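SusD superfamily protein (Bacteroides vulgatus ATCC 8482, PDB 3JQ0) is of unknown function but, as a SusD-family protein of the outer membrane, probably binds glycans or other nutrients for uptake. Local coordinates at residues 17-22 with 80-85; 68-73 with 474-479; 74-79 with 123-128; 104-109 with 177-182; 114-119 with 151-156. One frame throughout, in Å; residues are numbered along the deposited sequence. Where two conformers were deposited one is given.

Interaction 1: residues 17-22 with 80-85; sequences TGLHAL and NQINQM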
# COMPACT_ATOMS: atom_id res chain seq x y z
N THR A 17 10.43 -19.70 -2.57
CA THR A 17 9.81 -19.41 -1.30
C THR A 17 10.66 -18.36 -0.56
O THR A 17 10.13 -17.40 0.03
CB THR A 17 9.62 -20.72 -0.49
OG1 THR A 17 8.76 -21.56 -1.25
CG2 THR A 17 9.02 -20.45 0.88
N GLY A 18 11.98 -18.52 -0.62
CA GLY A 18 12.88 -17.56 -0.03
C GLY A 18 12.77 -16.16 -0.65
O GLY A 18 12.85 -15.15 0.10
N LEU A 19 12.60 -16.07 -1.96
CA LEU A 19 12.43 -14.76 -2.62
C LEU A 19 11.20 -14.07 -2.05
O LEU A 19 11.19 -12.87 -1.76
CB LEU A 19 12.27 -14.89 -4.11
CG LEU A 19 13.50 -15.39 -4.84
CD1 LEU A 19 13.19 -15.49 -6.35
CD2 LEU A 19 14.72 -14.53 -4.58
N HIS A 20 10.12 -14.81 -1.93
CA HIS A 20 8.87 -14.28 -1.39
C HIS A 20 9.02 -13.86 0.08
O HIS A 20 8.48 -12.84 0.50
CB HIS A 20 7.71 -15.24 -1.64
CG HIS A 20 7.25 -15.27 -3.07
ND1 HIS A 20 7.89 -15.97 -4.08
CD2 HIS A 20 6.17 -14.68 -3.65
CE1 HIS A 20 7.18 -15.80 -5.20
NE2 HIS A 20 6.16 -14.99 -4.99
N ALA A 21 9.80 -14.60 0.85
CA ALA A 21 10.10 -14.22 2.23
C ALA A 21 10.93 -12.96 2.28
O ALA A 21 10.70 -12.08 3.14
CB ALA A 21 10.80 -15.39 2.98
N LEU A 22 11.88 -12.77 1.35
CA LEU A 22 12.62 -11.52 1.28
C LEU A 22 11.72 -10.34 0.98
O LEU A 22 11.85 -9.26 1.57
CB LEU A 22 13.74 -11.60 0.26
CG LEU A 22 14.93 -12.53 0.58
CD1 LEU A 22 15.84 -12.64 -0.65
CD2 LEU A 22 15.70 -12.02 1.83
N ASN A 80 19.41 -9.08 -6.26
CA ASN A 80 20.51 -10.02 -6.51
C ASN A 80 20.00 -11.45 -6.52
O ASN A 80 20.30 -12.23 -7.43
CB ASN A 80 21.59 -9.81 -5.45
CG ASN A 80 22.88 -10.64 -5.67
OD1 ASN A 80 22.94 -11.65 -6.40
ND2 ASN A 80 23.93 -10.21 -4.96
N GLN A 81 19.23 -11.82 -5.48
CA GLN A 81 18.71 -13.18 -5.43
C GLN A 81 17.72 -13.48 -6.55
O GLN A 81 17.70 -14.57 -7.09
CB GLN A 81 18.09 -13.46 -4.04
CG GLN A 81 19.08 -13.27 -2.85
CD GLN A 81 20.25 -14.14 -2.94
OE1 GLN A 81 20.10 -15.35 -3.01
NE2 GLN A 81 21.46 -13.54 -2.89
N ILE A 82 16.85 -12.53 -6.90
CA ILE A 82 15.92 -12.71 -8.00
C ILE A 82 16.72 -12.98 -9.28
O ILE A 82 16.36 -13.83 -10.10
CB ILE A 82 14.98 -11.49 -8.17
CG1 ILE A 82 14.06 -11.31 -6.96
CG2 ILE A 82 14.17 -11.65 -9.46
CD1 ILE A 82 13.34 -9.96 -6.90
N ASN A 83 17.76 -12.18 -9.50
CA ASN A 83 18.59 -12.36 -10.69
C ASN A 83 19.19 -13.76 -10.80
O ASN A 83 19.23 -14.37 -11.87
CB ASN A 83 19.69 -11.32 -10.71
CG ASN A 83 19.16 -9.88 -10.88
OD1 ASN A 83 18.02 -9.65 -11.28
ND2 ASN A 83 20.00 -8.91 -10.57
N GLN A 84 19.62 -14.29 -9.67
CA GLN A 84 20.05 -15.68 -9.59
C GLN A 84 18.94 -16.67 -9.96
O GLN A 84 19.16 -17.57 -10.78
CB GLN A 84 20.58 -15.96 -8.20
CG GLN A 84 21.10 -17.37 -7.99
CD GLN A 84 21.70 -17.61 -6.63
OE1 GLN A 84 21.75 -16.71 -5.78
NE2 GLN A 84 22.12 -18.84 -6.40
N MSE A 85 17.74 -16.49 -9.39
CA MSE A 85 16.64 -17.36 -9.76
C MSE A 85 16.36 -17.31 -11.25
O MSE A 85 16.11 -18.34 -11.88
CB MSE A 85 15.36 -16.96 -8.98
CG MSE A 85 14.16 -17.82 -9.22
SE MSE A 85 14.39 -19.57 -8.43
CE MSE A 85 12.64 -20.32 -8.93
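Leu19 pushes its forked end between two successive turns of the facing helix, one methyl to each. Its CD2 rests on Gln81 CB at 3.6 Å and lies 3.7 Å from the backbone N of Ile82, while CD1 settles on Met85 CB at 3.7 Å. CG stands beside the backbone N (chi1 -66°) and the next torsion is extended, which puts both methyls against the facing helix. One turn on, Leu22 CD1 meets Gln81 CG at 4.0 Å. Gln81 suits this margin: its aliphatic CB and CG serve the leucines, and the bend at chi2 leads the amide away from them. The two helices, 9-25 and 75-91, run antiparallel, their local axes 10.3 Å apart at an angle of 158°, consistent with the TPR-like helical region of SusD proteins, although they are not neighbours in sequence. Cutting Leu19 back to an alanine is likely to lose the methyl contacts to Gln81 CB and Met85 CB and open a gap between the helices. The flexible chain of selenomethionine Met85 also reaches Phe12 and Phe15 of helix 9-25. From helix 97-122, Met110 touches Leu19 and Leu114 touches Ile82.

Interaction 2: residues 68-73 with 474-479; sequences GISNYG and PIDAGT
Asn71 meets Asp476 and Thr479 in a largely polar contact, where the loop leading into helix 75-91 receives the start of helix 477-482 near the C terminus. Asn71 N donates to Asp476 OD1 over 2.9 Å, fairly straight at 158°. The same oxygen accepts from Thr479 OG1 at 2.7 Å; both donors come on its syn side, but from opposite faces of the carboxylate plane, which is likely to limit its rocking. The other oxygen, OD2, takes Thr479 N at 3.0 Å from well above that plane. Asp476 is thus the N-cap of the helix: its short side chain, with CG between the backbone N and carbonyl carbon (chi1 63°), folds back to receive the amide of Thr479 and still has an oxygen for the loop. With an alanine in place of Asp476, the backbone N of Asn71, and the backbone N and hydroxyl of Thr479, would probably be left without this acceptor and the helix start uncapped. Alongside, a water donates to Ile69 O and Pro474 O, bridging the two backbones. The apolar side is supplied by Tyr72, whose OH is 3.5 Å from Ile475 CD1 and whose CE2 meets Thr479 CG2 at 3.9 Å. Trp122 of helix 97-122 stacks edge-to-face with Tyr72 and donates through NE1 to Pro474 O.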
# COMPACT_ATOMS: atom_id res chain seq x y z
N GLY A 68 15.09 8.82 6.38
CA GLY A 68 13.83 8.05 6.48
C GLY A 68 14.07 6.56 6.28
O GLY A 68 13.76 5.78 7.18
N ILE A 69 14.56 6.19 5.09
CA ILE A 69 14.92 4.82 4.77
C ILE A 69 16.29 4.85 4.09
O ILE A 69 16.45 5.54 3.09
CB ILE A 69 13.88 4.16 3.81
CG1 ILE A 69 12.46 4.17 4.43
CG2 ILE A 69 14.37 2.77 3.41
CD1 ILE A 69 11.42 3.65 3.46
N SER A 70 17.23 4.11 4.66
CA SER A 70 18.59 3.97 4.13
C SER A 70 18.71 2.92 3.05
O SER A 70 17.93 1.97 2.97
CB SER A 70 19.58 3.63 5.26
OG SER A 70 19.89 4.78 6.02
N ASN A 71 19.77 3.07 2.24
CA ASN A 71 20.23 2.01 1.34
C ASN A 71 19.16 1.42 0.47
O ASN A 71 19.02 0.19 0.36
CB ASN A 71 20.96 0.89 2.12
CG ASN A 71 21.81 -0.02 1.22
OD1 ASN A 71 22.30 0.43 0.17
ND2 ASN A 71 21.99 -1.26 1.59
N TYR A 72 18.36 2.28 -0.12
CA TYR A 72 17.35 1.85 -1.09
C TYR A 72 16.40 0.81 -0.47
O TYR A 72 15.91 -0.10 -1.16
CB TYR A 72 17.99 1.34 -2.39
CG TYR A 72 18.81 2.39 -3.10
CD1 TYR A 72 18.23 3.47 -3.75
CD2 TYR A 72 20.22 2.34 -3.03
CE1 TYR A 72 18.99 4.40 -4.42
CE2 TYR A 72 20.99 3.28 -3.73
CZ TYR A 72 20.37 4.29 -4.42
OH TYR A 72 21.16 5.16 -5.15
N GLY A 73 16.12 0.96 0.81
CA GLY A 73 15.22 0.03 1.47
C GLY A 73 15.72 -1.40 1.52
O GLY A 73 14.90 -2.30 1.69
N PRO A 474 16.19 11.13 -0.21
CA PRO A 474 17.65 11.27 -0.17
C PRO A 474 18.34 9.92 -0.01
O PRO A 474 17.70 8.92 0.36
CB PRO A 474 17.86 12.16 1.05
CG PRO A 474 16.74 11.76 2.00
CD PRO A 474 15.56 11.47 1.08
N ILE A 475 19.63 9.91 -0.25
CA ILE A 475 20.51 8.76 -0.05
C ILE A 475 21.41 9.01 1.16
O ILE A 475 22.02 10.06 1.27
CB ILE A 475 21.37 8.48 -1.31
CG1 ILE A 475 20.51 8.36 -2.58
CG2 ILE A 475 22.23 7.22 -1.09
CD1 ILE A 475 21.32 8.40 -3.86
N ASP A 476 21.47 8.04 2.06
CA ASP A 476 22.30 8.18 3.29
C ASP A 476 23.78 8.11 2.97
O ASP A 476 24.22 7.52 1.97
CB ASP A 476 21.92 7.13 4.30
CG ASP A 476 22.19 5.75 3.80
OD1 ASP A 476 21.48 5.30 2.87
OD2 ASP A 476 23.16 5.12 4.28
N ALA A 477 24.55 8.70 3.88
CA ALA A 477 26.00 8.70 3.74
C ALA A 477 26.65 7.32 3.74
O ALA A 477 27.62 7.09 3.03
CB ALA A 477 26.61 9.55 4.84
N GLY A 478 26.11 6.39 4.50
CA GLY A 478 26.64 5.03 4.49
C GLY A 478 26.55 4.43 3.10
O GLY A 478 27.46 3.73 2.62
N THR A 479 25.45 4.66 2.41
CA THR A 479 25.27 4.15 1.04
C THR A 479 26.15 4.93 0.06
O THR A 479 26.81 4.31 -0.78
CB THR A 479 23.79 4.23 0.68
OG1 THR A 479 23.04 3.46 1.62
CG2 THR A 479 23.50 3.76 -0.75
O HOH W 1 18.47 6.60 1.61

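Interaction 3: residues 74-79 with 123-128; sequences DMYKII and GDVVLY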
# COMPACT_ATOMS: atom_id res chain seq x y z
N ASP A 74 17.03 -1.61 1.37
CA ASP A 74 17.63 -2.90 1.32
C ASP A 74 17.11 -3.77 0.16
O ASP A 74 17.13 -4.99 0.21
CB ASP A 74 17.46 -3.57 2.68
CG ASP A 74 18.37 -4.69 2.85
OD1 ASP A 74 19.52 -4.65 2.35
OD2 ASP A 74 17.91 -5.68 3.46
N MSE A 75 16.64 -3.12 -0.90
CA MSE A 75 16.06 -3.88 -2.03
C MSE A 75 17.06 -4.55 -2.95
O MSE A 75 16.73 -5.57 -3.56
CB MSE A 75 15.08 -3.01 -2.78
CG MSE A 75 13.81 -2.72 -2.01
SE MSE A 75 12.52 -1.72 -3.09
CE MSE A 75 12.72 -0.01 -2.31
N TYR A 76 18.28 -4.03 -3.02
CA TYR A 76 19.24 -4.59 -3.97
C TYR A 76 19.67 -6.01 -3.63
O TYR A 76 19.92 -6.82 -4.51
CB TYR A 76 20.45 -3.72 -4.18
CG TYR A 76 20.14 -2.60 -5.16
CD1 TYR A 76 20.17 -2.83 -6.52
CD2 TYR A 76 19.78 -1.34 -4.74
CE1 TYR A 76 19.87 -1.83 -7.45
CE2 TYR A 76 19.45 -0.32 -5.66
CZ TYR A 76 19.51 -0.56 -7.00
OH TYR A 76 19.22 0.45 -7.86
N LYS A 77 19.74 -6.37 -2.37
CA LYS A 77 20.16 -7.77 -2.09
C LYS A 77 19.00 -8.72 -2.43
O LYS A 77 19.25 -9.88 -2.71
CB LYS A 77 20.77 -7.98 -0.72
CG LYS A 77 19.82 -7.82 0.42
CD LYS A 77 20.60 -8.18 1.70
CE LYS A 77 19.95 -7.88 3.02
NZ LYS A 77 18.71 -8.65 3.16
N ILE A 78 17.73 -8.24 -2.45
CA ILE A 78 16.63 -9.05 -2.98
C ILE A 78 16.76 -9.21 -4.48
O ILE A 78 16.66 -10.31 -5.01
CB ILE A 78 15.22 -8.50 -2.63
CG1 ILE A 78 15.13 -8.05 -1.16
CG2 ILE A 78 14.14 -9.46 -3.03
CD1 ILE A 78 13.82 -7.40 -0.79
N ILE A 79 17.00 -8.10 -5.15
CA ILE A 79 17.19 -8.09 -6.59
C ILE A 79 18.30 -9.08 -7.00
O ILE A 79 18.15 -9.85 -7.96
CB ILE A 79 17.44 -6.64 -7.10
CG1 ILE A 79 16.14 -5.83 -6.96
CG2 ILE A 79 17.92 -6.63 -8.56
CD1 ILE A 79 16.35 -4.31 -7.06
N GLY A 123 14.25 7.54 -8.07
CA GLY A 123 14.40 8.10 -9.43
C GLY A 123 15.42 7.34 -10.23
O GLY A 123 15.20 6.22 -10.68
N ASP A 124 16.57 7.99 -10.47
CA ASP A 124 17.70 7.39 -11.19
C ASP A 124 18.39 6.41 -10.23
O ASP A 124 18.78 6.81 -9.15
CB ASP A 124 18.73 8.44 -11.60
CG ASP A 124 18.23 9.51 -12.54
OD1 ASP A 124 17.09 9.52 -12.99
OD2 ASP A 124 19.11 10.35 -12.88
N VAL A 125 18.49 5.15 -10.62
CA VAL A 125 19.07 4.12 -9.75
C VAL A 125 19.91 3.18 -10.59
O VAL A 125 19.77 3.10 -11.81
CB VAL A 125 17.96 3.32 -8.97
CG1 VAL A 125 17.18 4.25 -8.04
CG2 VAL A 125 17.01 2.53 -9.91
N VAL A 126 20.79 2.42 -9.94
CA VAL A 126 21.60 1.43 -10.61
C VAL A 126 20.70 0.31 -11.12
O VAL A 126 19.88 -0.23 -10.37
CB VAL A 126 22.70 0.87 -9.69
CG1 VAL A 126 23.46 -0.28 -10.41
CG2 VAL A 126 23.66 1.98 -9.31
N LEU A 127 20.89 -0.07 -12.38
CA LEU A 127 20.22 -1.24 -12.94
C LEU A 127 21.15 -2.44 -12.78
O LEU A 127 22.04 -2.72 -13.60
CB LEU A 127 19.80 -1.00 -14.39
CG LEU A 127 18.65 -0.03 -14.61
CD1 LEU A 127 18.39 0.26 -16.10
CD2 LEU A 127 17.37 -0.55 -13.88
N TYR A 128 20.93 -3.18 -11.71
CA TYR A 128 21.69 -4.35 -11.35
C TYR A 128 20.88 -5.56 -11.83
O TYR A 128 19.77 -5.84 -11.32
CB TYR A 128 21.89 -4.37 -9.85
CG TYR A 128 22.72 -5.49 -9.42
CD1 TYR A 128 24.05 -5.58 -9.84
CD2 TYR A 128 22.20 -6.56 -8.68
CE1 TYR A 128 24.86 -6.66 -9.48
CE2 TYR A 128 22.98 -7.64 -8.32
CZ TYR A 128 24.31 -7.69 -8.75
OH TYR A 128 25.10 -8.76 -8.40
O HOH W 2 21.18 2.84 -7.18
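Tyr76 makes the one direct hydrogen bond of the contact, giving its phenol proton to Val126 O over 2.7 Å. The bond lies in the carbonyl plane on a lone pair, with a C=O...O angle of 128°, and the carbonyl oxygen also lies in the plane of the tyrosine ring, at its edge. A water completes the polar group: it donates to Tyr76 OH at 3.2 Å and accepts from Val126 N at 2.8 Å, so the hydroxyl serves both backbone groups of one residue, one directly and one through the water. Tyrosine suits the place because a rigid ring carries a hydroxyl from the helix to a backbone lacking regular secondary structure.

Van der Waals contacts of carbon with oxygen flank this bond: Val125 CB comes within 3.3 Å of Tyr76 OH, and Ile79 CG2 lies 3.4 Å from Tyr128 O, a carbonyl that accepts from Tyr115 OH and Asn83 ND2. The apolar contacts are two. Tyr128 CB sits at the edge of the Tyr76 ring, 4.0 Å from CE1. Setting CG anti to the backbone N (chi1 -177°) brings the Tyr128 ring to where its edge meets Ile79 CG2, 4.3 Å from Tyr128 CD2.

This joins the first turns of helix 75-91 to the loop after helix 97-122. The main grip reads the main chain rather than the Val126 side chain and, being directional, is likely to contribute to holding the loop in this path.

Interaction 4: residues 104-109 with 177-182; sequences LGEAYG and RHFWSA
Trp180 turns one face of its indole to the helix, where Gly109 C lies 3.8 Å above the ring plane, offset toward the rim. Gly109 CA is 3.6 Å from Trp180 NE1, and a CB on Gly109 would clash with that nitrogen, so glycine lets the indole lie against bare backbone. The torsion that sets CG roughly opposite the backbone N (chi1 -162°) swings the ring toward the helix. Its NE1 is satisfied by Thr185, while Phe245 meets the indole edge-to-face. The Phe179 ring has Glu106 OE2 at its edge and in its plane, the carboxylate turned only 22° from the ring; OE2 is 3.4 Å from Phe179 CB.

Glu106 stretches its chain across Trp180, CG lying 4.0 Å from Trp180 CB, and brings OE2 to 2.6 Å from Trp180 O. Two oxygens this close suggest that the acid may hold a proton, which burial would favour. The second oxygen, OE1, accepts from Asn16 ND2, so the long glutamate spans from its own helix to the loop and to helix 9-25.

Residues 177-181 belong to the loop before helix 182-199, with Ser181 at its N-cap, and the contact seats this loop on helix 97-122. Helix 9-25 closes another side, with His20 accepting from Trp180 N and its ring meeting Phe179, while Arg177 pairs through its backbone with Thr246, in strand 243-247.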
# COMPACT_ATOMS: atom_id res chain seq x y z
N LEU A 104 9.58 -18.10 -13.78
CA LEU A 104 10.09 -16.95 -14.51
C LEU A 104 9.06 -15.82 -14.47
O LEU A 104 9.46 -14.66 -14.29
CB LEU A 104 10.47 -17.34 -15.94
CG LEU A 104 11.70 -18.23 -16.07
CD1 LEU A 104 11.92 -18.73 -17.51
CD2 LEU A 104 12.93 -17.53 -15.56
N GLY A 105 7.78 -16.15 -14.60
CA GLY A 105 6.75 -15.11 -14.52
C GLY A 105 6.86 -14.40 -13.18
O GLY A 105 6.84 -13.15 -13.09
N GLU A 106 7.04 -15.18 -12.12
CA GLU A 106 7.17 -14.60 -10.79
C GLU A 106 8.44 -13.78 -10.61
O GLU A 106 8.39 -12.68 -10.01
CB GLU A 106 7.08 -15.68 -9.73
CG GLU A 106 5.77 -16.43 -9.70
CD GLU A 106 5.67 -17.36 -8.53
OE1 GLU A 106 6.58 -18.17 -8.36
OE2 GLU A 106 4.65 -17.35 -7.76
N ALA A 107 9.58 -14.30 -11.07
CA ALA A 107 10.85 -13.65 -10.84
C ALA A 107 10.97 -12.33 -11.62
O ALA A 107 11.35 -11.29 -11.06
CB ALA A 107 12.00 -14.60 -11.14
N TYR A 108 10.63 -12.37 -12.90
CA TYR A 108 10.63 -11.13 -13.70
C TYR A 108 9.63 -10.12 -13.08
O TYR A 108 9.91 -8.91 -13.05
CB TYR A 108 10.30 -11.43 -15.15
CG TYR A 108 11.44 -11.99 -15.96
CD1 TYR A 108 12.59 -11.27 -16.17
CD2 TYR A 108 11.36 -13.27 -16.53
CE1 TYR A 108 13.64 -11.76 -16.95
CE2 TYR A 108 12.40 -13.77 -17.31
CZ TYR A 108 13.52 -13.02 -17.50
OH TYR A 108 14.55 -13.51 -18.29
N GLY A 109 8.47 -10.59 -12.64
CA GLY A 109 7.45 -9.68 -12.08
C GLY A 109 7.96 -9.03 -10.79
O GLY A 109 7.83 -7.81 -10.62
N ARG A 177 -2.45 -16.98 -3.68
CA ARG A 177 -2.52 -15.52 -3.77
C ARG A 177 -1.43 -14.84 -2.97
O ARG A 177 -1.26 -13.63 -3.12
CB ARG A 177 -3.89 -15.04 -3.32
CG ARG A 177 -5.01 -15.53 -4.20
CD ARG A 177 -6.39 -15.47 -3.49
NE ARG A 177 -7.38 -16.20 -4.27
CZ ARG A 177 -8.15 -15.68 -5.20
NH1 ARG A 177 -8.19 -14.39 -5.44
NH2 ARG A 177 -8.99 -16.47 -5.86
N HIS A 178 -0.72 -15.59 -2.13
CA HIS A 178 0.42 -15.02 -1.42
C HIS A 178 1.74 -15.21 -2.16
O HIS A 178 2.77 -14.82 -1.65
CB HIS A 178 0.45 -15.60 -0.02
CG HIS A 178 0.65 -17.08 -0.02
ND1 HIS A 178 -0.14 -17.91 -0.78
CD2 HIS A 178 1.55 -17.85 0.61
CE1 HIS A 178 0.28 -19.15 -0.61
NE2 HIS A 178 1.29 -19.13 0.24
N PHE A 179 1.68 -15.75 -3.38
CA PHE A 179 2.82 -15.83 -4.28
C PHE A 179 2.48 -15.00 -5.51
O PHE A 179 1.32 -14.83 -5.88
CB PHE A 179 3.15 -17.29 -4.67
CG PHE A 179 4.00 -18.00 -3.64
CD1 PHE A 179 3.55 -18.27 -2.35
CD2 PHE A 179 5.29 -18.37 -3.95
CE1 PHE A 179 4.37 -18.91 -1.43
CE2 PHE A 179 6.10 -19.00 -3.02
CZ PHE A 179 5.66 -19.24 -1.77
N TRP A 180 3.52 -14.50 -6.19
CA TRP A 180 3.31 -13.69 -7.36
C TRP A 180 2.61 -14.51 -8.46
O TRP A 180 2.78 -15.71 -8.55
CB TRP A 180 4.64 -13.09 -7.85
CG TRP A 180 4.49 -11.92 -8.79
CD1 TRP A 180 4.37 -11.96 -10.16
CD2 TRP A 180 4.42 -10.54 -8.40
NE1 TRP A 180 4.27 -10.68 -10.63
CE2 TRP A 180 4.27 -9.79 -9.60
CE3 TRP A 180 4.51 -9.87 -7.19
CZ2 TRP A 180 4.15 -8.41 -9.61
CZ3 TRP A 180 4.39 -8.48 -7.18
CH2 TRP A 180 4.23 -7.77 -8.39
N SER A 181 1.83 -13.84 -9.30
CA SER A 181 0.97 -14.52 -10.30
C SER A 181 0.79 -13.60 -11.50
O SER A 181 1.18 -12.41 -11.50
CB SER A 181 -0.40 -14.82 -9.69
OG SER A 181 -1.12 -13.62 -9.46
N ALA A 182 0.12 -14.11 -12.53
CA ALA A 182 -0.13 -13.34 -13.73
C ALA A 182 -0.93 -12.07 -13.47
O ALA A 182 -0.66 -11.02 -14.06
CB ALA A 182 -0.82 -14.18 -14.79

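Interaction 5: residues 114-119 with 151-156; sequences LYFHLL and EVMEQI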
# COMPACT_ATOMS: atom_id res chain seq x y z
N LEU A 114 10.05 -4.32 -7.59
CA LEU A 114 11.03 -3.64 -6.77
C LEU A 114 11.60 -2.41 -7.48
O LEU A 114 11.70 -1.34 -6.88
CB LEU A 114 12.13 -4.59 -6.30
CG LEU A 114 11.69 -5.71 -5.39
CD1 LEU A 114 12.83 -6.68 -5.10
CD2 LEU A 114 11.13 -5.17 -4.05
N TYR A 115 11.96 -2.56 -8.75
CA TYR A 115 12.45 -1.43 -9.48
C TYR A 115 11.43 -0.31 -9.60
O TYR A 115 11.82 0.87 -9.67
CB TYR A 115 13.02 -1.81 -10.86
CG TYR A 115 14.47 -2.29 -10.77
CD1 TYR A 115 15.48 -1.42 -10.50
CD2 TYR A 115 14.79 -3.63 -10.91
CE1 TYR A 115 16.80 -1.85 -10.38
CE2 TYR A 115 16.09 -4.08 -10.85
CZ TYR A 115 17.10 -3.19 -10.58
OH TYR A 115 18.43 -3.58 -10.44
N PHE A 116 10.13 -0.63 -9.60
CA PHE A 116 9.09 0.41 -9.69
C PHE A 116 8.96 1.18 -8.36
O PHE A 116 8.73 2.39 -8.38
CB PHE A 116 7.79 -0.21 -10.17
CG PHE A 116 6.68 0.78 -10.43
CD1 PHE A 116 6.86 1.88 -11.25
CD2 PHE A 116 5.43 0.59 -9.86
CE1 PHE A 116 5.85 2.77 -11.50
CE2 PHE A 116 4.41 1.49 -10.11
CZ PHE A 116 4.61 2.58 -10.95
N HIS A 117 9.14 0.53 -7.21
CA HIS A 117 9.31 1.27 -5.95
C HIS A 117 10.52 2.17 -6.02
O HIS A 117 10.51 3.33 -5.61
CB HIS A 117 9.42 0.34 -4.76
CG HIS A 117 8.13 -0.19 -4.24
ND1 HIS A 117 7.18 0.58 -3.62
CD2 HIS A 117 7.69 -1.47 -4.19
CE1 HIS A 117 6.19 -0.20 -3.24
NE2 HIS A 117 6.46 -1.45 -3.59
N LEU A 118 11.63 1.63 -6.52
CA LEU A 118 12.88 2.43 -6.61
C LEU A 118 12.72 3.65 -7.51
O LEU A 118 13.15 4.74 -7.18
CB LEU A 118 14.07 1.55 -7.07
CG LEU A 118 14.53 0.44 -6.11
CD1 LEU A 118 15.59 -0.44 -6.76
CD2 LEU A 118 15.06 1.07 -4.83
N LEU A 119 12.08 3.45 -8.67
CA LEU A 119 11.86 4.56 -9.62
C LEU A 119 11.06 5.70 -8.98
O LEU A 119 11.43 6.85 -9.06
CB LEU A 119 11.09 4.05 -10.83
CG LEU A 119 10.71 5.12 -11.83
CD1 LEU A 119 11.92 5.73 -12.55
CD2 LEU A 119 9.70 4.58 -12.83
N GLU A 151 15.49 5.04 -18.44
CA GLU A 151 16.05 3.73 -18.67
C GLU A 151 15.62 2.76 -17.59
O GLU A 151 15.41 1.57 -17.88
CB GLU A 151 17.57 3.77 -18.77
CG GLU A 151 18.05 4.50 -19.99
CD GLU A 151 19.55 4.55 -20.11
OE1 GLU A 151 20.25 3.76 -19.45
OE2 GLU A 151 20.01 5.43 -20.88
N VAL A 152 15.45 3.22 -16.34
CA VAL A 152 14.87 2.38 -15.31
C VAL A 152 13.47 1.91 -15.71
O VAL A 152 13.14 0.73 -15.62
CB VAL A 152 14.88 3.10 -13.92
CG1 VAL A 152 14.21 2.20 -12.86
CG2 VAL A 152 16.32 3.52 -13.51
N MSE A 153 12.64 2.84 -16.17
CA MSE A 153 11.30 2.48 -16.63
C MSE A 153 11.32 1.55 -17.81
O MSE A 153 10.52 0.62 -17.89
CB MSE A 153 10.44 3.74 -16.90
CG MSE A 153 9.06 3.39 -17.43
SE MSE A 153 8.03 2.27 -16.21
CE MSE A 153 7.19 3.68 -15.16
N GLU A 154 12.24 1.75 -18.76
CA GLU A 154 12.35 0.81 -19.87
C GLU A 154 12.66 -0.62 -19.39
O GLU A 154 12.10 -1.58 -19.90
CB GLU A 154 13.45 1.24 -20.89
CG GLU A 154 13.22 2.52 -21.73
CD GLU A 154 14.57 3.13 -22.27
OE1 GLU A 154 15.59 2.41 -22.37
OE2 GLU A 154 14.62 4.33 -22.61
N GLN A 155 13.52 -0.75 -18.37
CA GLN A 155 13.82 -2.06 -17.81
C GLN A 155 12.60 -2.65 -17.10
O GLN A 155 12.32 -3.86 -17.24
CB GLN A 155 15.02 -1.97 -16.87
CG GLN A 155 15.38 -3.33 -16.28
CD GLN A 155 15.85 -4.33 -17.32
OE1 GLN A 155 16.54 -3.95 -18.27
NE2 GLN A 155 15.47 -5.61 -17.15
N ILE A 156 11.88 -1.84 -16.35
CA ILE A 156 10.66 -2.28 -15.71
C ILE A 156 9.71 -2.86 -16.77
O ILE A 156 9.13 -3.95 -16.59
CB ILE A 156 10.01 -1.14 -14.89
CG1 ILE A 156 10.83 -0.82 -13.66
CG2 ILE A 156 8.55 -1.42 -14.54
CD1 ILE A 156 10.53 0.54 -13.04
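Leu119 and Ile156 cross obliquely, CD2 of the leucine 4.1 Å from CD1 of the isoleucine. Ile156 reaches farther, laying CD1 along the opposing backbone, 3.6 Å from both Tyr115 O and Phe116 CA; its CG1 presses on Tyr115 CB at 3.7 Å. The CG1-CD1 arm of isoleucine is slim and long enough to reach the facing backbone. Selenomethionine Met153 crosses Leu119 at about a right angle, its CE 3.5 Å from Leu119 CD2. Bends at chi2 and chi3 (59° and 89°) curl the methyl round to that position, where it also meets Phe116 CE1 at 4.0 Å; the phenylalanine and methionine side chains lie alongside each other, pointing the same way. Leu119 also slides past Val152 in the opposite direction, with Leu119 CB 4.2 Å from Val152 CG1. The Tyr115 ring leads away from the facing helix, and its OH bonds to Tyr128 O. Helices 97-122 and 149-167 run antiparallel, 159° between their local axes, an antiparallel pair of the TPR-like helical region. Trp195 of helix 182-199 touches both Leu119 and Met153. With no hydrogen bond between the segments, adhesion here rests on shape fit and the exclusion of water from buried aliphatic and aromatic carbon.

From the N terminus, helix 9-25 first meets helix 75-91 in interaction 1, closing a loop of 57 residues. Within that loop lies 68-73, whose partner waits near the C terminus: interaction 2 crosses interaction 1 and spans 400 residues, with interactions 3, 4 and 5 nested inside. Interaction 3 ties the start of helix 75-91 to the loop after helix 97-122, crossing interactions 1, 4 and 5. Interaction 4 opens on helix 97-122 and encloses interaction 5, the pairing with helix 149-167. Tyr128 O links interactions 1, 3 and 5, and His20 joins interaction 1 to 4. Together they unite the N-terminal helices and bring in the C-terminal end.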